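Local structure of fibronectin type III domain-containing protein (Simiduia agarivorans, 6P2K) at residues 53-57 with 58-62; 283-287 with 288-292; 668-672 with 673-677; 736-740 with 741-745. The protein probably hydrolyses the backbone of xyloglucan-type plant polysaccharides, as a glycoside hydrolase family 74 enzyme whose catalytic part comprises two seven-bladed beta-propellers. All coordinates share one frame; numbering follows the deposited sequence.

Overall arrangement
The chain folds as two seven-bladed beta-propellers in tandem, and the contacts come along it in numerical order, two in each. Interactions 1 and 2 belong to the N-terminal propeller, their centres about 25 Å apart; interactions 3 and 4 belong to the C-terminal one, their centres about 16 Å apart. Interactions 1 and 4 are both loops running from the outer strand of one blade to the inner strand of the next, and they meet where Asn54 packs on His739, so this pair lies where the two propellers face each other. Interaction 3 is a surface helix end, and interaction 2 a hairpin turn, its centre about 45 Å from that of interaction 3, on the other side of the chain's centre.

Interaction 1: residues 53-57 with 58-62; sequences GNLVN and NRVFA. With PE3 (3,6,9,12,15,18,21,24,27,30,33,36,39-tridecaoxahentetracontane-1,41-diol), chain C.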
loop_
_atom_site.group_PDB
_atom_site.type_symbol
_atom_site.label_atom_id
_atom_site.label_comp_id
_atom_site.label_asym_id
_atom_site.label_seq_id
_atom_site.Cartn_x
_atom_site.Cartn_y
_atom_site.Cartn_z
ATOM N N GLY B 53 -14.688 43.157 33.758
ATOM C CA GLY B 53 -15.017 44.482 33.272
ATOM C C GLY B 53 -13.935 45.089 32.394
ATOM O O GLY B 53 -12.802 44.614 32.317
ATOM N N ASN B 54 -14.304 46.180 31.722
ATOM C CA ASN B 54 -13.390 46.872 30.820
ATOM C C ASN B 54 -12.411 47.736 31.605
ATOM O O ASN B 54 -12.818 48.558 32.430
ATOM C CB ASN B 54 -14.164 47.745 29.833
ATOM C CG ASN B 54 -14.968 46.933 28.841
ATOM O OD1 ASN B 54 -14.542 45.865 28.403
ATOM N ND2 ASN B 54 -16.141 47.439 28.479
ATOM N N LEU B 55 -11.124 47.557 31.335
ATOM C CA LEU B 55 -10.075 48.384 31.910
ATOM C C LEU B 55 -9.659 49.467 30.920
ATOM O O LEU B 55 -9.884 49.358 29.712
ATOM C CB LEU B 55 -8.862 47.534 32.296
ATOM C CG LEU B 55 -9.114 46.369 33.249
ATOM C CD1 LEU B 55 -8.057 45.299 33.065
ATOM C CD2 LEU B 55 -9.130 46.860 34.687
ATOM N N VAL B 56 -9.046 50.527 31.455
ATOM C CA VAL B 56 -8.517 51.582 30.595
ATOM C C VAL B 56 -7.278 51.094 29.856
ATOM O O VAL B 56 -6.992 51.543 28.738
ATOM C CB VAL B 56 -8.229 52.850 31.421
ATOM C CG1 VAL B 56 -7.922 54.030 30.508
ATOM C CG2 VAL B 56 -9.415 53.173 32.320
ATOM N N ASN B 57 -6.529 50.171 30.454
ATOM C CA ASN B 57 -5.377 49.551 29.819
ATOM C C ASN B 57 -5.368 48.074 30.183
ATOM O O ASN B 57 -5.597 47.713 31.341
ATOM C CB ASN B 57 -4.069 50.224 30.247
ATOM C CG ASN B 57 -2.848 49.500 29.728
ATOM O OD1 ASN B 57 -2.302 48.621 30.394
ATOM N ND2 ASN B 57 -2.412 49.862 28.527
ATOM N N ASN B 58 -5.108 47.222 29.193
ATOM C CA ASN B 58 -5.313 45.788 29.344
ATOM C C ASN B 58 -4.031 45.010 29.618
ATOM O O ASN B 58 -4.077 43.778 29.694
ATOM C CB ASN B 58 -6.008 45.229 28.100
ATOM C CG ASN B 58 -7.487 45.554 28.073
ATOM O OD1 ASN B 58 -8.132 45.654 29.119
ATOM N ND2 ASN B 58 -8.034 45.724 26.879
ATOM N N ARG B 59 -2.898 45.690 29.784
ATOM C CA ARG B 59 -1.661 45.031 30.203
ATOM C C ARG B 59 -1.667 44.959 31.725
ATOM O O ARG B 59 -1.266 45.898 32.416
ATOM C CB ARG B 59 -0.445 45.778 29.672
ATOM C CG ARG B 59 0.868 45.019 29.812
ATOM C CD ARG B 59 1.918 45.549 28.850
ATOM N NE ARG B 59 1.574 45.272 27.456
ATOM C CZ ARG B 59 1.993 44.206 26.781
ATOM N NH1 ARG B 59 2.772 43.309 27.369
ATOM N NH2 ARG B 59 1.634 44.034 25.517
ATOM N N VAL B 60 -2.135 43.831 32.258
ATOM C CA VAL B 60 -2.348 43.671 33.693
ATOM C C VAL B 60 -1.123 43.024 34.320
ATOM O O VAL B 60 -0.661 41.971 33.864
ATOM C CB VAL B 60 -3.609 42.836 33.971
ATOM C CG1 VAL B 60 -3.803 42.661 35.469
ATOM C CG2 VAL B 60 -4.826 43.490 33.344
ATOM N N PHE B 61 -0.603 43.648 35.382
ATOM C CA PHE B 61 0.559 43.137 36.092
ATOM C C PHE B 61 0.238 42.571 37.467
ATOM O O PHE B 61 1.077 41.857 38.028
ATOM C CB PHE B 61 1.616 44.241 36.247
ATOM C CG PHE B 61 2.257 44.657 34.955
ATOM C CD1 PHE B 61 2.807 43.717 34.102
ATOM C CD2 PHE B 61 2.312 45.992 34.596
ATOM C CE1 PHE B 61 3.399 44.100 32.914
ATOM C CE2 PHE B 61 2.901 46.380 33.407
ATOM C CZ PHE B 61 3.443 45.431 32.566
ATOM N N ALA B 62 -0.936 42.861 38.026
ATOM C CA ALA B 62 -1.254 42.402 39.371
ATOM C C ALA B 62 -2.758 42.445 39.598
ATOM O O ALA B 62 -3.456 43.321 39.079
ATOM C CB ALA B 62 -0.541 43.244 40.434
HETATM O O43 PE3 C . -19.657 41.279 34.376
HETATM C C42 PE3 C . -19.719 41.922 33.102
HETATM C C41 PE3 C . -18.697 41.269 32.175
HETATM O O40 PE3 C . -18.685 41.840 30.854
HETATM C C39 PE3 C . -18.342 43.234 30.819
HETATM C C38 PE3 C . -18.358 43.632 29.349
HETATM O O37 PE3 C . -18.025 45.016 29.173
HETATM O O HOH W 1 -10.519 45.359 30.033
#
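Leu55 and Val60 meet with their side chains crossed at about a right angle, Leu55 CD1 lying 3.7 Å from Val60 CG2. Asn58 also touches the leucine: its amide runs obliquely past, and OD1 stops 3.8 Å from Leu55 CB. That oxygen is held by a water, which donates to Asn58 OD1 at 2.6 Å and accepts from Leu55 N, also at 2.6 Å. A weaker bond from the water to Gly53 O completes a small polar bridge across the mouth of the bend.

Further along the turn Asn57 works on the backbone. With CG anti to its own N (chi1 173°), its amide lies beside its own carbonyl carbon and reaches forward along the chain, where OD1 accepts Arg59 N-H at 3.1 Å, an Asx turn. The donor stands well above the amide plane, 59° out of it, and so misses the lone pairs. Outside the bend, Asn54 ND2 comes within 3.1 Å of O37 of the bound polyethylene glycol.

The Arg59 guanidinium leaves the turn to bond Gln713 and to form a salt bridge with Asp124, a zinc ligand. The loop joins outer strand 50-51 of one propeller blade to inner strand 60-66 of the next; there Val60 packs on strand 72-77, and Phe61 and Ala62 form a classic beta bulge opposite Gly76.

Interaction 2: residues 283-287 with 288-292; sequences LGAVK and DRFGL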
loop_
_atom_site.group_PDB
_atom_site.type_symbol
_atom_site.label_atom_id
_atom_site.label_comp_id
_atom_site.label_asym_id
_atom_site.label_seq_id
_atom_site.Cartn_x
_atom_site.Cartn_y
_atom_site.Cartn_z
ATOM N N LEU B 283 9.856 28.515 44.005
ATOM C CA LEU B 283 10.810 29.295 43.218
ATOM C C LEU B 283 10.740 28.899 41.749
ATOM O O LEU B 283 11.095 27.773 41.385
ATOM C CB LEU B 283 12.226 29.120 43.757
ATOM C CG LEU B 283 13.293 29.980 43.083
ATOM C CD1 LEU B 283 13.050 31.463 43.353
ATOM C CD2 LEU B 283 14.687 29.568 43.541
ATOM N N GLY B 284 10.303 29.838 40.910
ATOM C CA GLY B 284 10.404 29.709 39.469
ATOM C C GLY B 284 11.378 30.726 38.904
ATOM O O GLY B 284 12.280 31.177 39.615
ATOM N N ALA B 285 11.205 31.113 37.641
ATOM C CA ALA B 285 12.134 32.048 37.019
ATOM C C ALA B 285 11.466 32.725 35.834
ATOM O O ALA B 285 10.440 32.265 35.324
ATOM C CB ALA B 285 13.417 31.349 36.560
ATOM N N VAL B 286 12.074 33.822 35.395
ATOM C CA VAL B 286 11.687 34.473 34.151
ATOM C C VAL B 286 12.543 33.900 33.030
ATOM O O VAL B 286 13.754 33.706 33.194
ATOM C CB VAL B 286 11.824 36.006 34.256
ATOM C CG1 VAL B 286 13.207 36.406 34.753
ATOM C CG2 VAL B 286 11.499 36.671 32.921
ATOM N N LYS B 287 11.891 33.580 31.907
ATOM C CA LYS B 287 12.504 33.062 30.683
ATOM C C LYS B 287 12.955 31.606 30.790
ATOM O O LYS B 287 12.572 30.783 29.951
ATOM C CB LYS B 287 13.685 33.937 30.246
ATOM C CG LYS B 287 13.280 35.256 29.607
ATOM C CD LYS B 287 14.236 35.648 28.486
ATOM C CE LYS B 287 14.196 37.148 28.223
ATOM N NZ LYS B 287 13.704 37.482 26.856
ATOM N N ASP B 288 13.758 31.272 31.799
ATOM C CA ASP B 288 14.402 29.964 31.852
ATOM C C ASP B 288 13.387 28.836 32.008
ATOM O O ASP B 288 12.415 28.951 32.762
ATOM C CB ASP B 288 15.406 29.917 33.001
ATOM C CG ASP B 288 16.608 30.807 32.760
ATOM O OD1 ASP B 288 17.198 30.728 31.663
ATOM O OD2 ASP B 288 16.959 31.588 33.665
ATOM N N ARG B 289 13.630 27.728 31.299
ATOM C CA ARG B 289 12.767 26.547 31.308
ATOM C C ARG B 289 13.439 25.441 32.116
ATOM O O ARG B 289 14.377 24.795 31.639
ATOM C CB ARG B 289 12.479 26.071 29.886
ATOM C CG ARG B 289 11.690 27.050 29.040
ATOM C CD ARG B 289 11.201 26.400 27.746
ATOM N NE ARG B 289 10.288 27.280 27.025
ATOM C CZ ARG B 289 8.989 27.394 27.294
ATOM N NH1 ARG B 289 8.438 26.672 28.263
ATOM N NH2 ARG B 289 8.241 28.232 26.591
ATOM N N PHE B 290 12.943 25.209 33.335
ATOM C CA PHE B 290 13.430 24.099 34.144
ATOM C C PHE B 290 12.335 23.480 35.004
ATOM O O PHE B 290 12.640 22.621 35.840
ATOM C CB PHE B 290 14.591 24.541 35.050
ATOM C CG PHE B 290 14.273 25.738 35.902
ATOM C CD1 PHE B 290 13.545 25.603 37.075
ATOM C CD2 PHE B 290 14.705 26.997 35.532
ATOM C CE1 PHE B 290 13.250 26.703 37.853
ATOM C CE2 PHE B 290 14.418 28.096 36.307
ATOM C CZ PHE B 290 13.688 27.951 37.469
ATOM N N GLY B 291 11.081 23.885 34.833
ATOM C CA GLY B 291 10.034 23.466 35.743
ATOM C C GLY B 291 9.905 24.400 36.932
ATOM O O GLY B 291 10.002 25.620 36.779
ATOM N N LEU B 292 9.712 23.841 38.124
ATOM C CA LEU B 292 9.443 24.645 39.308
ATOM C C LEU B 292 10.034 23.960 40.534
ATOM O O LEU B 292 9.901 22.745 40.699
ATOM C CB LEU B 292 7.936 24.864 39.479
ATOM C CG LEU B 292 7.419 25.673 40.668
ATOM C CD1 LEU B 292 7.999 27.078 40.663
ATOM C CD2 LEU B 292 5.898 25.720 40.629
#
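Asp288 opens the return leg of a beta-hairpin connection between antiparallel strands 278-285 and 292-300, in a blade of the N-terminal propeller. Its N-H turns back to Val286 O at 2.8 Å, a weak, bent bond (149° at the hydrogen) that closes a classic gamma turn with Lys287 at the corner, where phi is positive. The Asp288 carboxylate is held from outside the turn, OD2 taking the backbone N-H of Arg264.

Arg289 points away from the incoming strand, and its extended chain carries NH1 to the carbonyls of Pro330 and Thr353. Phe290 then swings inward. Its CG sits between the backbone N and the carbonyl carbon (chi1 54°), which turns the ring back to the strand. Ala285 CB lies at the ring edge, near its plane, with Phe290 CE2 only 3.4 Å away, while Gly284 C approaches Phe290 CZ obliquely at 3.9 Å. Tyr265 of strand 265-270 and Tyr293 also meet this ring.

Gly291 follows with phi 88°, a backbone conformation that suits glycine. Leu292 finally brings the chain alongside Gly284, and its CD1 reaches the strand backbone, 3.6 Å from Gly284 N and 3.3 Å from Leu283 O.

Interaction 3: residues 668-672 with 673-677; sequences DAMAV and RPTSN
Ala669 O accepts the N-H of Arg673 at 2.8 Å, the last turn of helix 666-672 before the chain leaves helical angles at Arg673. This is a helix C-terminus ended by proline: Pro674 follows at once and has no N-H to give to Met670 O. That carbonyl instead receives a CA-H...O contact from Pro674 CA at 3.4 Å. After the proline the backbone winds into a short 3-10 turn over residues 675-677, so that Pro674 O takes the N-H of Asn677 at 3.0 Å.

The same oxygen is gripped a second time by a side chain. Asn677 ND2 reaches Pro674 O at 2.8 Å, lying in the carbonyl plane on a lone pair and with the acceptor close to its own amide plane, a geometry that fixes how the amide is turned. Separately, Met670 and Thr675 pass obliquely, touching through methyl groups, Met670 CE to Thr675 CG2 at 3.7 Å. The bend at the last methionine torsion (chi3 55°) swings CE round to the threonine, and both side chains also rest on Tyr716 of strand 714-723.

Arg673 is stretched out from CG to NE, its NH1 in a salt bridge with Asp733 and its carbonyl oxygen bonded to the Tyr716 hydroxyl. The helix end is thereby tied down to the neighbouring blade at the protein surface. One face of the Arg673 guanidinium is covered by Asn677, whose CB sits 3.7 Å above the plane, directly over its centre.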
loop_
_atom_site.group_PDB
_atom_site.type_symbol
_atom_site.label_atom_id
_atom_site.label_comp_id
_atom_site.label_asym_id
_atom_site.label_seq_id
_atom_site.Cartn_x
_atom_site.Cartn_y
_atom_site.Cartn_z
ATOM N N ASP B 668 -16.278 59.886 10.360
ATOM C CA ASP B 668 -17.406 58.979 10.168
ATOM C C ASP B 668 -17.471 57.940 11.280
ATOM O O ASP B 668 -18.559 57.591 11.751
ATOM C CB ASP B 668 -17.308 58.285 8.810
ATOM C CG ASP B 668 -17.228 59.257 7.655
ATOM O OD1 ASP B 668 -17.880 60.319 7.722
ATOM O OD2 ASP B 668 -16.516 58.951 6.675
ATOM N N ALA B 669 -16.313 57.428 11.704
ATOM C CA ALA B 669 -16.289 56.424 12.761
ATOM C C ALA B 669 -16.782 57.000 14.085
ATOM O O ALA B 669 -17.537 56.343 14.812
ATOM C CB ALA B 669 -14.877 55.857 12.911
ATOM N N MET B 670 -16.374 58.228 14.410
ATOM C CA MET B 670 -16.795 58.829 15.671
ATOM C C MET B 670 -18.274 59.187 15.659
ATOM O O MET B 670 -18.905 59.231 16.721
ATOM C CB MET B 670 -15.947 60.062 15.972
ATOM C CG MET B 670 -14.497 59.733 16.295
ATOM S SD MET B 670 -13.542 61.178 16.784
ATOM C CE MET B 670 -14.530 61.791 18.145
ATOM N N ALA B 671 -18.844 59.443 14.479
ATOM C CA ALA B 671 -20.277 59.698 14.389
ATOM C C ALA B 671 -21.083 58.411 14.531
ATOM O O ALA B 671 -22.121 58.398 15.201
ATOM C CB ALA B 671 -20.608 60.391 13.068
ATOM N N VAL B 672 -20.620 57.322 13.913
ATOM C CA VAL B 672 -21.346 56.057 13.983
ATOM C C VAL B 672 -21.149 55.386 15.339
ATOM O O VAL B 672 -22.058 54.715 15.842
ATOM C CB VAL B 672 -20.903 55.143 12.826
ATOM C CG1 VAL B 672 -21.506 53.751 12.959
ATOM C CG2 VAL B 672 -21.285 55.763 11.489
ATOM N N ARG B 673 -19.983 55.565 15.959
ATOM C CA ARG B 673 -19.672 54.994 17.271
ATOM C C ARG B 673 -19.145 56.113 18.159
ATOM O O ARG B 673 -17.941 56.405 18.162
ATOM C CB ARG B 673 -18.662 53.855 17.149
ATOM C CG ARG B 673 -18.307 53.166 18.464
ATOM C CD ARG B 673 -17.586 51.856 18.189
ATOM N NE ARG B 673 -17.042 51.243 19.396
ATOM C CZ ARG B 673 -17.744 50.490 20.236
ATOM N NH1 ARG B 673 -19.032 50.260 20.010
ATOM N NH2 ARG B 673 -17.159 49.973 21.305
ATOM N N PRO B 674 -20.024 56.770 18.918
ATOM C CA PRO B 674 -19.584 57.883 19.768
ATOM C C PRO B 674 -18.572 57.428 20.809
ATOM O O PRO B 674 -18.598 56.288 21.278
ATOM C CB PRO B 674 -20.884 58.362 20.425
ATOM C CG PRO B 674 -21.971 57.899 19.496
ATOM C CD PRO B 674 -21.485 56.592 18.947
ATOM N N THR B 675 -17.670 58.345 21.175
ATOM C CA THR B 675 -16.653 58.039 22.177
ATOM C C THR B 675 -17.267 57.647 23.511
ATOM O O THR B 675 -16.564 57.094 24.363
ATOM C CB THR B 675 -15.713 59.231 22.360
ATOM O OG1 THR B 675 -16.452 60.359 22.844
ATOM C CG2 THR B 675 -15.067 59.603 21.030
ATOM N N SER B 676 -18.559 57.907 23.704
ATOM C CA SER B 676 -19.294 57.408 24.856
ATOM C C SER B 676 -19.148 55.900 25.057
ATOM O O SER B 676 -19.376 55.418 26.170
ATOM C CB SER B 676 -20.769 57.781 24.694
ATOM O OG SER B 676 -21.503 56.684 24.160
ATOM N N ASN B 677 -18.816 55.148 24.009
ATOM C CA ASN B 677 -18.712 53.694 24.106
ATOM C C ASN B 677 -17.373 53.213 24.659
ATOM O O ASN B 677 -17.243 52.027 24.987
ATOM C CB ASN B 677 -18.946 53.060 22.729
ATOM C CG ASN B 677 -20.355 53.275 22.230
ATOM O OD1 ASN B 677 -21.269 52.537 22.592
ATOM N ND2 ASN B 677 -20.546 54.307 21.416
#

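Interaction 4: residues 736-740 with 741-745; sequences DDLHF and SGMTS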
loop_
_atom_site.group_PDB
_atom_site.type_symbol
_atom_site.label_atom_id
_atom_site.label_comp_id
_atom_site.label_asym_id
_atom_site.label_seq_id
_atom_site.Cartn_x
_atom_site.Cartn_y
_atom_site.Cartn_z
ATOM N N ASP B 736 -20.052 45.395 18.918
ATOM C CA ASP B 736 -20.889 44.529 19.767
ATOM C C ASP B 736 -20.053 44.069 20.963
ATOM O O ASP B 736 -19.469 44.913 21.656
ATOM C CB ASP B 736 -21.485 43.413 18.917
ATOM C CG ASP B 736 -22.418 43.934 17.840
ATOM O OD1 ASP B 736 -23.177 44.885 18.116
ATOM O OD2 ASP B 736 -22.396 43.389 16.718
ATOM N N ASP B 737 -19.948 42.767 21.227
ATOM C CA ASP B 737 -19.251 42.262 22.400
ATOM C C ASP B 737 -17.781 41.931 22.135
ATOM O O ASP B 737 -17.165 41.227 22.942
ATOM C CB ASP B 737 -19.975 41.030 22.951
ATOM C CG ASP B 737 -20.228 39.974 21.891
ATOM O OD1 ASP B 737 -19.877 40.206 20.716
ATOM O OD2 ASP B 737 -20.777 38.907 22.235
ATOM N N LEU B 738 -17.206 42.422 21.037
ATOM C CA LEU B 738 -15.799 42.162 20.732
ATOM C C LEU B 738 -14.948 43.108 21.567
ATOM O O LEU B 738 -14.835 44.298 21.264
ATOM C CB LEU B 738 -15.518 42.326 19.244
ATOM C CG LEU B 738 -14.175 41.747 18.784
ATOM C CD1 LEU B 738 -14.113 40.242 19.041
ATOM C CD2 LEU B 738 -13.930 42.048 17.315
ATOM N N HIS B 739 -14.337 42.576 22.626
ATOM C CA HIS B 739 -13.664 43.433 23.593
ATOM C C HIS B 739 -12.262 43.815 23.129
ATOM O O HIS B 739 -11.814 44.944 23.364
ATOM C CB HIS B 739 -13.647 42.746 24.956
ATOM C CG HIS B 739 -15.010 42.564 25.553
ATOM N ND1 HIS B 739 -15.574 41.323 25.762
ATOM C CD2 HIS B 739 -15.925 43.469 25.979
ATOM C CE1 HIS B 739 -16.775 41.470 26.293
ATOM N NE2 HIS B 739 -17.010 42.763 26.436
ATOM N N PHE B 740 -11.563 42.907 22.462
ATOM C CA PHE B 740 -10.322 43.224 21.768
ATOM C C PHE B 740 -10.646 43.213 20.279
ATOM O O PHE B 740 -10.807 42.144 19.682
ATOM C CB PHE B 740 -9.221 42.227 22.118
ATOM C CG PHE B 740 -7.879 42.594 21.558
ATOM C CD1 PHE B 740 -7.508 42.182 20.292
ATOM C CD2 PHE B 740 -6.994 43.364 22.293
ATOM C CE1 PHE B 740 -6.276 42.524 19.769
ATOM C CE2 PHE B 740 -5.759 43.710 21.773
ATOM C CZ PHE B 740 -5.400 43.287 20.510
ATOM N N SER B 741 -10.759 44.400 19.687
ATOM C CA SER B 741 -11.311 44.547 18.349
ATOM C C SER B 741 -10.287 44.954 17.300
ATOM O O SER B 741 -10.651 45.086 16.128
ATOM C CB SER B 741 -12.460 45.561 18.369
ATOM O OG SER B 741 -12.017 46.820 18.839
ATOM N N GLY B 742 -9.032 45.179 17.677
ATOM C CA GLY B 742 -7.998 45.344 16.670
ATOM C C GLY B 742 -7.865 44.082 15.837
ATOM O O GLY B 742 -8.007 42.968 16.343
ATOM N N MET B 743 -7.610 44.255 14.541
ATOM C CA MET B 743 -7.643 43.135 13.612
ATOM C C MET B 743 -6.435 43.148 12.689
ATOM O O MET B 743 -6.010 44.208 12.220
ATOM C CB MET B 743 -8.921 43.151 12.775
ATOM C CG MET B 743 -10.179 42.871 13.576
ATOM S SD MET B 743 -11.668 43.078 12.593
ATOM C CE MET B 743 -12.916 42.591 13.784
ATOM N N THR B 744 -5.890 41.960 12.433
ATOM C CA THR B 744 -4.844 41.783 11.437
ATOM C C THR B 744 -5.379 41.313 10.094
ATOM O O THR B 744 -4.750 41.581 9.064
ATOM C CB THR B 744 -3.793 40.780 11.932
ATOM O OG1 THR B 744 -4.449 39.597 12.404
ATOM C CG2 THR B 744 -2.961 41.381 13.062
ATOM N N SER B 745 -6.519 40.625 10.079
ATOM C CA SER B 745 -7.083 40.102 8.844
ATOM C C SER B 745 -8.575 39.870 9.038
ATOM O O SER B 745 -9.032 39.566 10.143
ATOM C CB SER B 745 -6.407 38.793 8.423
ATOM O OG SER B 745 -6.883 37.708 9.204
HETATM O O HOH W 2 -13.439 46.821 21.351
HETATM O O HOH W 3 -9.778 46.860 21.351
#
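Two torsions bring Leu738 and Met743 together. Leu738 has CG anti to its backbone N (chi1 -166°), which sends CD2 across the bend, and Met743 runs extended beyond CG (chi3 177°), laying its methyl against that branch. The two pass at a slant, with Leu738 CD2 3.7 Å from Met743 CE. Ser741 adds its backbone to the contact, its CA 3.8 Å from Leu738 CD2. Val718 of strand 714-723 touches all three, so this apolar side of the loop is pressed onto the sheet.

The hydroxyl of Ser741 is turned between its backbone N and carbonyl carbon (chi1 59°), away from the leucine and toward a water 2.9 Å from Ser741 OG. That water also lies 2.9 Å from Leu738 O, so it links this carbonyl to the serine across the bend. A second water accepts from Ser741 N at 3.1 Å and gives a weak bond to His739 O. No direct hydrogen bond joins the two halves, and solvent makes the polar links.

The loop leads from strand 729-733 into strand 745-751, the inner strand of the blade that closes the C-terminal propeller. Strand 7-8, from the start of the chain, is the outer strand of that blade, a velcro-like closure, and both carboxylate oxygens of Asp737 bond backbone N-H groups just before it, at Val5 and Trp6. The Phe740 ring meets the following backbone obliquely, with CE1 3.9 Å from Gly742 O, and packs against Thr761 and Pro762.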